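Long-range contacts in nucleocapsid protein CP17 (Extra small virus, PDB 6JJA), which builds the T=1 icosahedral shell of a single-stranded RNA satellite virus from sixty jelly-roll subunits, probably enclosing the viral genome: residues S24-Y29 with P37-V42; T54-I59 with R164-Y169; I68-V73 with T146-T151; K87-I92 with Q138-I143. All coordinates share one frame; numbering follows the deposited sequence.

Contact 1. Residues S24-Y29 with P37-V42; sequences SNLIPY and PYTPPV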
loop_
_atom_site.group_PDB
_atom_site.type_symbol
_atom_site.label_atom_id
_atom_site.label_comp_id
_atom_site.label_asym_id
_atom_site.label_seq_id
_atom_site.Cartn_x
_atom_site.Cartn_y
_atom_site.Cartn_z
ATOM N N SER A 24 -31.902 39.611 23.140
ATOM C CA SER A 24 -33.302 39.562 22.761
ATOM C C SER A 24 -33.782 38.123 22.871
ATOM O O SER A 24 -33.396 37.269 22.068
ATOM C CB SER A 24 -33.498 40.095 21.349
ATOM O OG SER A 24 -34.851 40.424 21.120
ATOM N N ASN A 25 -34.617 37.863 23.868
ATOM C CA ASN A 25 -35.093 36.531 24.189
ATOM C C ASN A 25 -36.517 36.292 23.719
ATOM O O ASN A 25 -36.925 35.142 23.547
ATOM C CB ASN A 25 -35.026 36.324 25.696
ATOM C CG ASN A 25 -33.691 36.695 26.271
ATOM O OD1 ASN A 25 -32.647 36.365 25.716
ATOM N ND2 ASN A 25 -33.713 37.390 27.391
ATOM N N LEU A 26 -37.274 37.361 23.514
ATOM C CA LEU A 26 -38.693 37.287 23.205
ATOM C C LEU A 26 -38.955 37.376 21.714
ATOM O O LEU A 26 -39.661 36.534 21.152
ATOM C CB LEU A 26 -39.425 38.412 23.924
ATOM C CG LEU A 26 -40.140 38.086 25.221
ATOM C CD1 LEU A 26 -39.210 37.464 26.184
ATOM C CD2 LEU A 26 -40.706 39.342 25.795
ATOM N N ILE A 27 -38.408 38.395 21.073
ATOM C CA ILE A 27 -38.657 38.646 19.660
ATOM C C ILE A 27 -37.310 38.806 18.976
ATOM O O ILE A 27 -36.272 38.990 19.635
ATOM C CB ILE A 27 -39.553 39.884 19.448
ATOM C CG1 ILE A 27 -38.845 41.139 19.916
ATOM C CG2 ILE A 27 -40.819 39.752 20.233
ATOM C CD1 ILE A 27 -39.567 42.357 19.610
ATOM N N PRO A 28 -37.285 38.736 17.653
ATOM C CA PRO A 28 -36.022 38.912 16.936
ATOM C C PRO A 28 -35.483 40.325 17.052
ATOM O O PRO A 28 -36.234 41.300 17.111
ATOM C CB PRO A 28 -36.395 38.565 15.496
ATOM C CG PRO A 28 -37.577 37.726 15.621
ATOM C CD PRO A 28 -38.337 38.228 16.766
ATOM N N TYR A 29 -34.162 40.421 17.078
ATOM C CA TYR A 29 -33.492 41.711 17.104
ATOM C C TYR A 29 -33.506 42.343 15.725
ATOM O O TYR A 29 -33.282 41.678 14.712
ATOM C CB TYR A 29 -32.060 41.544 17.581
ATOM C CG TYR A 29 -31.252 42.809 17.597
ATOM C CD1 TYR A 29 -31.210 43.610 18.716
ATOM C CD2 TYR A 29 -30.515 43.197 16.495
ATOM C CE1 TYR A 29 -30.476 44.755 18.735
ATOM C CE2 TYR A 29 -29.778 44.342 16.506
ATOM C CZ TYR A 29 -29.760 45.119 17.627
ATOM O OH TYR A 29 -29.014 46.271 17.635
ATOM N N PRO A 37 -38.529 44.193 23.580
ATOM C CA PRO A 37 -38.598 43.601 24.910
ATOM C C PRO A 37 -37.725 42.365 25.025
ATOM O O PRO A 37 -37.323 41.758 24.031
ATOM C CB PRO A 37 -40.080 43.267 25.066
ATOM C CG PRO A 37 -40.582 43.201 23.726
ATOM C CD PRO A 37 -39.833 44.130 22.909
ATOM N N TYR A 38 -37.434 41.996 26.266
ATOM C CA TYR A 38 -36.527 40.898 26.539
ATOM C C TYR A 38 -36.803 40.428 27.955
ATOM O O TYR A 38 -37.468 41.112 28.735
ATOM C CB TYR A 38 -35.074 41.331 26.335
ATOM C CG TYR A 38 -34.523 42.208 27.416
ATOM C CD1 TYR A 38 -35.017 43.466 27.605
ATOM C CD2 TYR A 38 -33.447 41.818 28.180
ATOM C CE1 TYR A 38 -34.528 44.275 28.572
ATOM C CE2 TYR A 38 -32.942 42.627 29.140
ATOM C CZ TYR A 38 -33.479 43.854 29.330
ATOM O OH TYR A 38 -32.955 44.649 30.299
ATOM N N THR A 39 -36.324 39.231 28.264
ATOM C CA THR A 39 -36.404 38.716 29.615
ATOM C C THR A 39 -35.071 38.914 30.307
ATOM O O THR A 39 -34.091 38.241 29.953
ATOM C CB THR A 39 -36.790 37.247 29.628
ATOM O OG1 THR A 39 -36.187 36.567 28.524
ATOM C CG2 THR A 39 -38.261 37.105 29.568
ATOM N N PRO A 40 -34.977 39.822 31.269
ATOM C CA PRO A 40 -33.745 39.997 31.990
ATOM C C PRO A 40 -33.504 38.844 32.942
ATOM O O PRO A 40 -34.387 38.001 33.153
ATOM C CB PRO A 40 -33.977 41.305 32.750
ATOM C CG PRO A 40 -35.385 41.421 32.859
ATOM C CD PRO A 40 -35.979 40.803 31.679
ATOM N N PRO A 41 -32.330 38.777 33.528
ATOM C CA PRO A 41 -32.012 37.662 34.417
ATOM C C PRO A 41 -32.960 37.536 35.593
ATOM O O PRO A 41 -33.708 38.463 35.915
ATOM C CB PRO A 41 -30.593 37.988 34.876
ATOM C CG PRO A 41 -30.055 38.852 33.842
ATOM C CD PRO A 41 -31.176 39.663 33.348
ATOM N N VAL A 42 -32.930 36.376 36.240
ATOM C CA VAL A 42 -33.797 36.134 37.385
ATOM C C VAL A 42 -33.462 37.091 38.513
ATOM O O VAL A 42 -34.325 37.452 39.321
ATOM C CB VAL A 42 -33.662 34.667 37.826
ATOM C CG1 VAL A 42 -34.590 34.357 38.984
ATOM C CG2 VAL A 42 -33.936 33.768 36.657
#
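Thr-39 meets two neighbouring residues of segment 24-29 at once, with a different branch for each. Its OG1 sits between its own backbone N and carbonyl carbon (chi1 37°), and the amide of Asn-25 reaches across to it, ND2 donating to OG1 at 2.8 Å. The bond is bent, 134° at the hydrogen, and the hydroxyl lies 27° out of the amide plane. The other branch of the threonine turns to Leu-26, where CG2 meets CD1 at 3.5 Å, the two side chains slanting past each other. Leu-26 divides its methyls in turn: CD2 comes across Pro-37 at about a right angle, 4.0 Å from the proline CB. At the CD side of that ring Ile-27 makes a similar crossing, its extended CG1 branch bringing CD1 to 3.8 Å from Pro-37 CD. Within segment 24-29 itself, Ser-24 OG is hydrogen-bonded to the carbonyl O of Ile-27. The contact belongs to the N-terminal arm, far from the barrel of its own chain. Pro-37 and Tyr-38 pair in an antiparallel ladder with a strand of a neighbouring subunit, while Thr-46 of another subunit packs on Leu-26 and Thr-39. With a bent amide-to-hydroxyl bond and a few methyl contacts across it, the fold-back probably has modest cohesion of its own, consistent with an arm whose shape is largely settled by the subunits it lies against.

Contact 2. Residues T54-I59 with R164-Y169; sequences TTWIDI and RALVTY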
loop_
_atom_site.group_PDB
_atom_site.type_symbol
_atom_site.label_atom_id
_atom_site.label_comp_id
_atom_site.label_asym_id
_atom_site.label_seq_id
_atom_site.Cartn_x
_atom_site.Cartn_y
_atom_site.Cartn_z
ATOM N N THR A 54 -9.603 53.419 33.388
ATOM C CA THR A 54 -8.191 53.566 33.084
ATOM C C THR A 54 -8.060 54.288 31.753
ATOM O O THR A 54 -8.548 53.803 30.729
ATOM C CB THR A 54 -7.514 52.202 33.044
ATOM O OG1 THR A 54 -7.863 51.469 34.223
ATOM C CG2 THR A 54 -6.020 52.343 33.005
ATOM N N THR A 55 -7.416 55.451 31.769
ATOM C CA THR A 55 -7.328 56.283 30.586
ATOM C C THR A 55 -6.158 57.242 30.735
ATOM O O THR A 55 -5.815 57.653 31.845
ATOM C CB THR A 55 -8.643 57.045 30.352
ATOM O OG1 THR A 55 -8.671 57.589 29.025
ATOM C CG2 THR A 55 -8.809 58.159 31.339
ATOM N N TRP A 56 -5.543 57.579 29.607
ATOM C CA TRP A 56 -4.498 58.588 29.575
ATOM C C TRP A 56 -5.080 59.977 29.752
ATOM O O TRP A 56 -6.206 60.258 29.339
ATOM C CB TRP A 56 -3.735 58.535 28.260
ATOM C CG TRP A 56 -3.030 57.267 28.007
ATOM C CD1 TRP A 56 -3.540 56.157 27.430
ATOM C CD2 TRP A 56 -1.671 56.971 28.310
ATOM N NE1 TRP A 56 -2.592 55.181 27.361
ATOM C CE2 TRP A 56 -1.430 55.658 27.899
ATOM C CE3 TRP A 56 -0.635 57.686 28.900
ATOM C CZ2 TRP A 56 -0.205 55.049 28.054
ATOM C CZ3 TRP A 56 0.578 57.079 29.050
ATOM C CH2 TRP A 56 0.787 55.781 28.633
ATOM N N ILE A 57 -4.286 60.858 30.349
ATOM C CA ILE A 57 -4.666 62.239 30.569
ATOM C C ILE A 57 -3.511 63.132 30.134
ATOM O O ILE A 57 -2.397 62.674 29.893
ATOM C CB ILE A 57 -5.058 62.511 32.030
ATOM C CG1 ILE A 57 -3.888 62.275 32.966
ATOM C CG2 ILE A 57 -6.156 61.608 32.423
ATOM C CD1 ILE A 57 -4.089 62.829 34.316
ATOM N N ASP A 58 -3.803 64.424 30.031
ATOM C CA ASP A 58 -2.824 65.435 29.677
ATOM C C ASP A 58 -2.834 66.514 30.744
ATOM O O ASP A 58 -3.902 66.933 31.193
ATOM C CB ASP A 58 -3.123 66.039 28.309
ATOM C CG ASP A 58 -4.334 66.946 28.318
ATOM O OD1 ASP A 58 -5.344 66.580 28.953
ATOM O OD2 ASP A 58 -4.281 68.022 27.690
ATOM N N ILE A 59 -1.652 66.960 31.143
ATOM C CA ILE A 59 -1.492 67.898 32.243
ATOM C C ILE A 59 -0.909 69.199 31.711
ATOM O O ILE A 59 -0.021 69.187 30.850
ATOM C CB ILE A 59 -0.616 67.274 33.343
ATOM C CG1 ILE A 59 -1.206 65.922 33.742
ATOM C CG2 ILE A 59 -0.564 68.156 34.548
ATOM C CD1 ILE A 59 -0.299 65.039 34.477
ATOM N N ARG A 164 1.996 62.869 29.768
ATOM C CA ARG A 164 0.916 61.913 29.606
ATOM C C ARG A 164 0.994 60.924 30.753
ATOM O O ARG A 164 2.088 60.519 31.151
ATOM C CB ARG A 164 1.014 61.184 28.271
ATOM C CG ARG A 164 0.795 62.040 27.078
ATOM C CD ARG A 164 -0.656 62.153 26.756
ATOM N NE ARG A 164 -0.921 62.910 25.546
ATOM C CZ ARG A 164 -0.891 64.229 25.471
ATOM N NH1 ARG A 164 -0.589 64.946 26.529
ATOM N NH2 ARG A 164 -1.159 64.828 24.329
ATOM N N ALA A 165 -0.157 60.542 31.283
ATOM C CA ALA A 165 -0.224 59.673 32.439
ATOM C C ALA A 165 -1.421 58.758 32.322
ATOM O O ALA A 165 -2.529 59.211 32.031
ATOM C CB ALA A 165 -0.306 60.481 33.719
ATOM N N LEU A 166 -1.193 57.474 32.553
ATOM C CA LEU A 166 -2.250 56.478 32.587
ATOM C C LEU A 166 -2.694 56.325 34.028
ATOM O O LEU A 166 -1.936 55.862 34.879
ATOM C CB LEU A 166 -1.753 55.171 32.004
ATOM C CG LEU A 166 -2.680 53.990 31.865
ATOM C CD1 LEU A 166 -3.664 54.205 30.795
ATOM C CD2 LEU A 166 -1.841 52.830 31.550
ATOM N N VAL A 167 -3.923 56.728 34.303
ATOM C CA VAL A 167 -4.474 56.715 35.640
ATOM C C VAL A 167 -5.678 55.792 35.664
ATOM O O VAL A 167 -6.299 55.525 34.634
ATOM C CB VAL A 167 -4.854 58.134 36.091
ATOM C CG1 VAL A 167 -3.623 58.959 36.261
ATOM C CG2 VAL A 167 -5.781 58.747 35.101
ATOM N N THR A 168 -5.997 55.303 36.847
ATOM C CA THR A 168 -7.221 54.566 37.108
ATOM C C THR A 168 -7.960 55.369 38.160
ATOM O O THR A 168 -7.673 55.258 39.351
ATOM C CB THR A 168 -6.932 53.147 37.581
ATOM O OG1 THR A 168 -5.813 52.616 36.866
ATOM C CG2 THR A 168 -8.109 52.246 37.359
ATOM N N TYR A 169 -8.903 56.187 37.721
ATOM C CA TYR A 169 -9.637 57.065 38.604
ATOM C C TYR A 169 -11.014 56.490 38.884
ATOM O O TYR A 169 -11.532 55.658 38.137
ATOM C CB TYR A 169 -9.748 58.481 38.025
ATOM C CG TYR A 169 -10.554 58.612 36.765
ATOM C CD1 TYR A 169 -10.028 58.241 35.547
ATOM C CD2 TYR A 169 -11.828 59.131 36.791
ATOM C CE1 TYR A 169 -10.750 58.359 34.409
ATOM C CE2 TYR A 169 -12.556 59.253 35.654
ATOM C CZ TYR A 169 -12.019 58.868 34.464
ATOM O OH TYR A 169 -12.767 58.999 33.321
#
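Leu-166 lays its CD1 methyl over one face of the Trp-56 indole, 3.8 Å from the centroid of the five-membered ring and 13° off the ring normal, a CH-pi contact. The leucine reaches it with CG anti to its backbone N (chi1 -177°). The same CD1 also touches Thr-54 CG2 at 3.7 Å; one methyl thus meets both threonine and indole. Further along this face the Arg-164 chain bends at chi2 (-86°) and brings NH1 to 3.3 Å from Asp-58 CB; the carboxylate leads away, its OD1 in a salt bridge with Arg-79. On the reverse face, Ile-57 CG2 meets Val-167 CG2 at 3.9 Å with the side chains nearly perpendicular, and Thr-55 CG2 comes to the edge of the Tyr-169 ring, 3.6 Å from CE1. Backbone hydrogen bonds join Thr-55 with Val-167 and Ile-57 with Ala-165, the bond from Ala-165 N to Ile-57 O being weak. This is the antiparallel pairing at one margin of the BIDG sheet of the jelly-roll. Tyr-76 of helix 73-80 packs on Ala-165. The chemistry divides accordingly: toward helix 73-80 a mainly aliphatic face, with the Tyr-169 ring at its end; on the Trp-56 side, an aromatic-aliphatic patch with charged residues beside it, where Tyr-38 of a neighbouring subunit packs on the indole.

Contact 3. Residues I68-V73 with T146-T151; sequences IYTLTV and TGTLNT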
loop_
_atom_site.group_PDB
_atom_site.type_symbol
_atom_site.label_atom_id
_atom_site.label_comp_id
_atom_site.label_asym_id
_atom_site.label_seq_id
_atom_site.Cartn_x
_atom_site.Cartn_y
_atom_site.Cartn_z
ATOM N N ILE A 68 12.008 73.642 36.101
ATOM C CA ILE A 68 11.625 72.455 36.852
ATOM C C ILE A 68 10.118 72.474 37.033
ATOM O O ILE A 68 9.561 73.437 37.570
ATOM C CB ILE A 68 12.339 72.386 38.206
ATOM C CG1 ILE A 68 13.846 72.412 38.014
ATOM C CG2 ILE A 68 11.954 71.134 38.932
ATOM C CD1 ILE A 68 14.577 72.883 39.213
ATOM N N TYR A 69 9.465 71.402 36.601
ATOM C CA TYR A 69 8.016 71.299 36.595
ATOM C C TYR A 69 7.622 70.166 37.524
ATOM O O TYR A 69 7.848 68.993 37.217
ATOM C CB TYR A 69 7.489 71.076 35.181
ATOM C CG TYR A 69 7.989 72.106 34.203
ATOM C CD1 TYR A 69 7.342 73.316 34.045
ATOM C CD2 TYR A 69 9.120 71.874 33.448
ATOM C CE1 TYR A 69 7.804 74.254 33.165
ATOM C CE2 TYR A 69 9.587 72.810 32.565
ATOM C CZ TYR A 69 8.925 74.000 32.428
ATOM O OH TYR A 69 9.395 74.935 31.540
ATOM N N THR A 70 7.034 70.525 38.653
ATOM C CA THR A 70 6.709 69.576 39.704
ATOM C C THR A 70 5.286 69.065 39.521
ATOM O O THR A 70 4.349 69.860 39.384
ATOM C CB THR A 70 6.871 70.237 41.064
ATOM O OG1 THR A 70 8.223 70.672 41.229
ATOM C CG2 THR A 70 6.537 69.286 42.134
ATOM N N LEU A 71 5.129 67.746 39.518
ATOM C CA LEU A 71 3.825 67.103 39.414
ATOM C C LEU A 71 3.405 66.658 40.804
ATOM O O LEU A 71 3.917 65.671 41.330
ATOM C CB LEU A 71 3.859 65.915 38.464
ATOM C CG LEU A 71 3.588 66.125 36.976
ATOM C CD1 LEU A 71 2.244 66.762 36.750
ATOM C CD2 LEU A 71 4.659 66.948 36.362
ATOM N N THR A 72 2.467 67.384 41.391
ATOM C CA THR A 72 1.911 67.021 42.676
ATOM C C THR A 72 0.685 66.141 42.480
ATOM O O THR A 72 0.264 65.851 41.363
ATOM C CB THR A 72 1.566 68.272 43.471
ATOM O OG1 THR A 72 0.763 69.146 42.676
ATOM C CG2 THR A 72 2.812 68.986 43.884
ATOM N N VAL A 73 0.113 65.695 43.596
ATOM C CA VAL A 73 -1.134 64.951 43.538
ATOM C C VAL A 73 -2.282 65.874 43.176
ATOM O O VAL A 73 -3.206 65.475 42.457
ATOM C CB VAL A 73 -1.377 64.240 44.876
ATOM C CG1 VAL A 73 -2.488 63.267 44.760
ATOM C CG2 VAL A 73 -0.158 63.521 45.292
ATOM N N THR A 146 -1.586 64.324 49.546
ATOM C CA THR A 146 -0.876 65.376 48.852
ATOM C C THR A 146 0.577 64.958 48.734
ATOM O O THR A 146 0.945 63.816 49.020
ATOM C CB THR A 146 -1.000 66.720 49.565
ATOM O OG1 THR A 146 -0.417 67.740 48.749
ATOM C CG2 THR A 146 -0.296 66.675 50.895
ATOM N N GLY A 147 1.404 65.890 48.300
ATOM C CA GLY A 147 2.817 65.645 48.127
ATOM C C GLY A 147 3.209 65.594 46.664
ATOM O O GLY A 147 2.380 65.556 45.757
ATOM N N THR A 148 4.516 65.593 46.460
ATOM C CA THR A 148 5.072 65.541 45.124
ATOM C C THR A 148 5.254 64.095 44.700
ATOM O O THR A 148 5.727 63.266 45.480
ATOM C CB THR A 148 6.396 66.288 45.076
ATOM O OG1 THR A 148 6.233 67.589 45.636
ATOM C CG2 THR A 148 6.851 66.438 43.685
ATOM N N LEU A 149 4.857 63.793 43.468
ATOM C CA LEU A 149 4.943 62.449 42.927
ATOM C C LEU A 149 6.046 62.339 41.887
ATOM O O LEU A 149 6.941 61.496 42.002
ATOM C CB LEU A 149 3.611 62.055 42.301
ATOM C CG LEU A 149 2.362 62.166 43.138
ATOM C CD1 LEU A 149 1.215 61.749 42.280
ATOM C CD2 LEU A 149 2.460 61.325 44.367
ATOM N N ASN A 150 5.983 63.180 40.871
ATOM C CA ASN A 150 6.931 63.174 39.779
ATOM C C ASN A 150 7.472 64.576 39.592
ATOM O O ASN A 150 6.805 65.565 39.903
ATOM C CB ASN A 150 6.310 62.688 38.479
ATOM C CG ASN A 150 5.702 61.327 38.601
ATOM O OD1 ASN A 150 4.554 61.174 39.004
ATOM N ND2 ASN A 150 6.471 60.317 38.245
ATOM N N THR A 151 8.688 64.649 39.096
ATOM C CA THR A 151 9.358 65.913 38.865
ATOM C C THR A 151 10.014 65.881 37.501
ATOM O O THR A 151 10.734 64.937 37.167
ATOM C CB THR A 151 10.384 66.196 39.949
ATOM O OG1 THR A 151 9.754 66.095 41.228
ATOM C CG2 THR A 151 10.950 67.562 39.791
#
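The carbonyl O of Leu-71 is gripped by two successive amides of the facing strand, Leu-149 N at 3.0 Å and Asn-150 N at 3.3 Å. Both donors lie in the carbonyl plane, and the second sits on a lone pair. This is a classic beta bulge: Leu-149 and Asn-150 together face Leu-71, and the register slips by one residue. Before the slip, Leu-71 N donates to Asn-150 O at 2.8 Å; beyond it, Val-73 N takes up Gly-147 O at 3.1 Å. Gly-147 has a positive phi (109°), at which a side chain would run into the preceding carbonyl.

The extra residue turns Leu-149 toward Val-73. Their side chains meet at about a right angle, Val-73 CG2 lying 3.5 Å from Leu-149 CD2. On the other side of the strands Thr-70 and Thr-148 bring their CG2 methyls together, each anti to its backbone N, while Ile-68 CG2 touches Thr-151 CG2 at 3.8 Å. Thr-72 marks the end of strand 68-72 as N-cap of helix 73-80, its OG1 hydrogen-bonded to Ser-75 OG. Asn-150 is held by Tyr-133 OH through ND2, and weakly by Tyr-76 OH through OD1. The pairing is that of the C and H strands of the jelly-roll. At the register shift one carbonyl, Leu-71 O, satisfies two successive amides, and Leu-149 is directed to Val-73, at the start of the helix, and to Tyr-76.

Contact 4. Residues K87-I92 with Q138-I143; sequences KPNFII and QMFYGI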
loop_
_atom_site.group_PDB
_atom_site.type_symbol
_atom_site.label_atom_id
_atom_site.label_comp_id
_atom_site.label_asym_id
_atom_site.label_seq_id
_atom_site.Cartn_x
_atom_site.Cartn_y
_atom_site.Cartn_z
ATOM N N LYS A 87 -14.566 64.683 43.360
ATOM C CA LYS A 87 -13.645 64.321 44.428
ATOM C C LYS A 87 -13.121 62.937 44.091
ATOM O O LYS A 87 -13.610 61.924 44.608
ATOM C CB LYS A 87 -14.332 64.381 45.786
ATOM C CG LYS A 87 -14.358 65.767 46.366
ATOM C CD LYS A 87 -15.297 65.875 47.526
ATOM C CE LYS A 87 -15.532 67.322 47.885
ATOM N NZ LYS A 87 -16.599 67.477 48.900
ATOM N N PRO A 88 -12.135 62.857 43.209
ATOM C CA PRO A 88 -11.685 61.568 42.696
ATOM C C PRO A 88 -10.581 60.910 43.503
ATOM O O PRO A 88 -9.745 61.553 44.137
ATOM C CB PRO A 88 -11.172 61.930 41.300
ATOM C CG PRO A 88 -10.726 63.276 41.421
ATOM C CD PRO A 88 -11.594 63.963 42.415
ATOM N N ASN A 89 -10.607 59.591 43.453
ATOM C CA ASN A 89 -9.499 58.758 43.863
ATOM C C ASN A 89 -8.802 58.283 42.599
ATOM O O ASN A 89 -9.436 58.131 41.555
ATOM C CB ASN A 89 -9.967 57.557 44.671
ATOM C CG ASN A 89 -10.825 57.914 45.851
ATOM O OD1 ASN A 89 -11.858 57.298 46.076
ATOM N ND2 ASN A 89 -10.381 58.853 46.645
ATOM N N PHE A 90 -7.497 58.058 42.684
ATOM C CA PHE A 90 -6.784 57.602 41.506
ATOM C C PHE A 90 -5.507 56.878 41.888
ATOM O O PHE A 90 -5.027 56.957 43.018
ATOM C CB PHE A 90 -6.478 58.755 40.549
ATOM C CG PHE A 90 -5.582 59.811 41.108
ATOM C CD1 PHE A 90 -6.080 60.799 41.911
ATOM C CD2 PHE A 90 -4.251 59.832 40.799
ATOM C CE1 PHE A 90 -5.270 61.752 42.406
ATOM C CE2 PHE A 90 -3.444 60.786 41.296
ATOM C CZ PHE A 90 -3.953 61.749 42.099
ATOM N N ILE A 91 -4.998 56.126 40.916
ATOM C CA ILE A 91 -3.677 55.525 40.952
ATOM C C ILE A 91 -3.015 55.869 39.628
ATOM O O ILE A 91 -3.665 56.315 38.686
ATOM C CB ILE A 91 -3.704 53.997 41.156
ATOM C CG1 ILE A 91 -4.028 53.276 39.872
ATOM C CG2 ILE A 91 -4.753 53.608 42.114
ATOM C CD1 ILE A 91 -4.022 51.834 40.046
ATOM N N ILE A 92 -1.712 55.648 39.560
ATOM C CA ILE A 92 -0.937 55.924 38.363
ATOM C C ILE A 92 -0.203 54.663 37.946
ATOM O O ILE A 92 0.478 54.037 38.763
ATOM C CB ILE A 92 0.050 57.079 38.577
ATOM C CG1 ILE A 92 -0.635 58.253 39.252
ATOM C CG2 ILE A 92 0.586 57.541 37.282
ATOM C CD1 ILE A 92 0.287 59.282 39.611
ATOM N N GLN A 138 2.389 51.022 42.308
ATOM C CA GLN A 138 1.172 51.800 42.230
ATOM C C GLN A 138 0.711 52.162 43.628
ATOM O O GLN A 138 0.635 51.312 44.518
ATOM C CB GLN A 138 0.086 51.021 41.507
ATOM C CG GLN A 138 0.343 50.766 40.075
ATOM C CD GLN A 138 -0.672 49.848 39.478
ATOM O OE1 GLN A 138 -1.723 49.612 40.058
ATOM N NE2 GLN A 138 -0.367 49.316 38.320
ATOM N N MET A 139 0.417 53.436 43.823
ATOM C CA MET A 139 -0.034 53.946 45.099
ATOM C C MET A 139 -1.388 54.603 44.911
ATOM O O MET A 139 -1.633 55.298 43.925
ATOM C CB MET A 139 0.960 54.939 45.687
ATOM C CG MET A 139 0.705 55.308 47.112
ATOM S SD MET A 139 2.026 56.307 47.797
ATOM C CE MET A 139 1.714 56.064 49.536
ATOM N N PHE A 140 -2.266 54.351 45.866
ATOM C CA PHE A 140 -3.600 54.915 45.879
ATOM C C PHE A 140 -3.576 56.292 46.524
ATOM O O PHE A 140 -3.147 56.442 47.670
ATOM C CB PHE A 140 -4.543 53.975 46.621
ATOM C CG PHE A 140 -5.750 54.639 47.155
ATOM C CD1 PHE A 140 -6.781 54.995 46.330
ATOM C CD2 PHE A 140 -5.856 54.916 48.496
ATOM C CE1 PHE A 140 -7.869 55.605 46.828
ATOM C CE2 PHE A 140 -6.953 55.531 48.984
ATOM C CZ PHE A 140 -7.959 55.871 48.151
ATOM N N TYR A 141 -4.026 57.292 45.777
ATOM C CA TYR A 141 -4.056 58.670 46.235
ATOM C C TYR A 141 -5.504 59.093 46.418
ATOM O O TYR A 141 -6.277 59.108 45.460
ATOM C CB TYR A 141 -3.341 59.580 45.247
ATOM C CG TYR A 141 -1.966 59.121 44.858
ATOM C CD1 TYR A 141 -0.884 59.330 45.685
ATOM C CD2 TYR A 141 -1.751 58.477 43.662
ATOM C CE1 TYR A 141 0.358 58.909 45.331
ATOM C CE2 TYR A 141 -0.515 58.057 43.302
ATOM C CZ TYR A 141 0.543 58.275 44.138
ATOM O OH TYR A 141 1.795 57.848 43.777
ATOM N N GLY A 142 -5.865 59.424 47.651
ATOM C CA GLY A 142 -7.184 59.912 47.963
ATOM C C GLY A 142 -7.285 61.417 47.843
ATOM O O GLY A 142 -6.401 62.101 47.326
ATOM N N ILE A 143 -8.412 61.940 48.328
ATOM C CA ILE A 143 -8.648 63.381 48.292
ATOM C C ILE A 143 -7.932 64.122 49.404
ATOM O O ILE A 143 -7.834 65.353 49.348
ATOM C CB ILE A 143 -10.149 63.706 48.367
ATOM C CG1 ILE A 143 -10.796 62.999 49.557
ATOM C CG2 ILE A 143 -10.826 63.324 47.074
ATOM C CD1 ILE A 143 -12.136 63.542 49.930
#
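Tyr-141 has more surface buried here than any other residue, and it packs on Phe-90 in two ways. Its CB stands over one face of the Phe-90 ring, 4.1 Å from the centroid, while its own ring lies obliquely beside the phenylalanine, planes 34° apart, with CD2 3.7 Å from Phe-90 CE2. The outer end of the tyrosine ring is crossed at about a right angle by Ile-92, whose CD1 lies 4.0 Å from CE2. Between the backbones, Phe-90 N donates to Tyr-141 O at 3.2 Å and Tyr-141 N to Phe-90 O at 3.0 Å, a single antiparallel bridge. It lays the loop between strands G and H of the jelly-roll along the start of strand D, with Leu-149 and Val-73 also touching Tyr-141 in the barrel interior. Ile-143 works at one end of the bridge. With CG2 anti to its carbonyl carbon, this branch turns back to the strand, 3.6 Å from Pro-88 O and 3.9 Å from Lys-87 CB. At the other end Ile-91 extends its CG1 branch toward Gln-138, CD1 lying against the amide oxygen OE1, which also makes a weak hydrogen bond to Ser-32 OG of a neighbouring subunit.

Overall arrangement
From the N terminus, contact 1 closes first and on its own: the arm doubles back over a few residues, its centre about 38 Å from the centre of the chain, before the barrel starts. The other three sit one within another. Contact 2 closes the widest loop, joining the first barrel strand, 52-59, to the last, 162-171. Within that loop contact 3 pairs strand 68-72 with 148-154 in the second sheet, and within that again contact 4 lays the loop after strand 128-132 along strand 88-98. All three touch one another: Ile-59 meets Leu-71 and Val-73 meets Phe-90, while the backbones of Thr-168 and Ile-91 are probably hydrogen-bonded within the sheet.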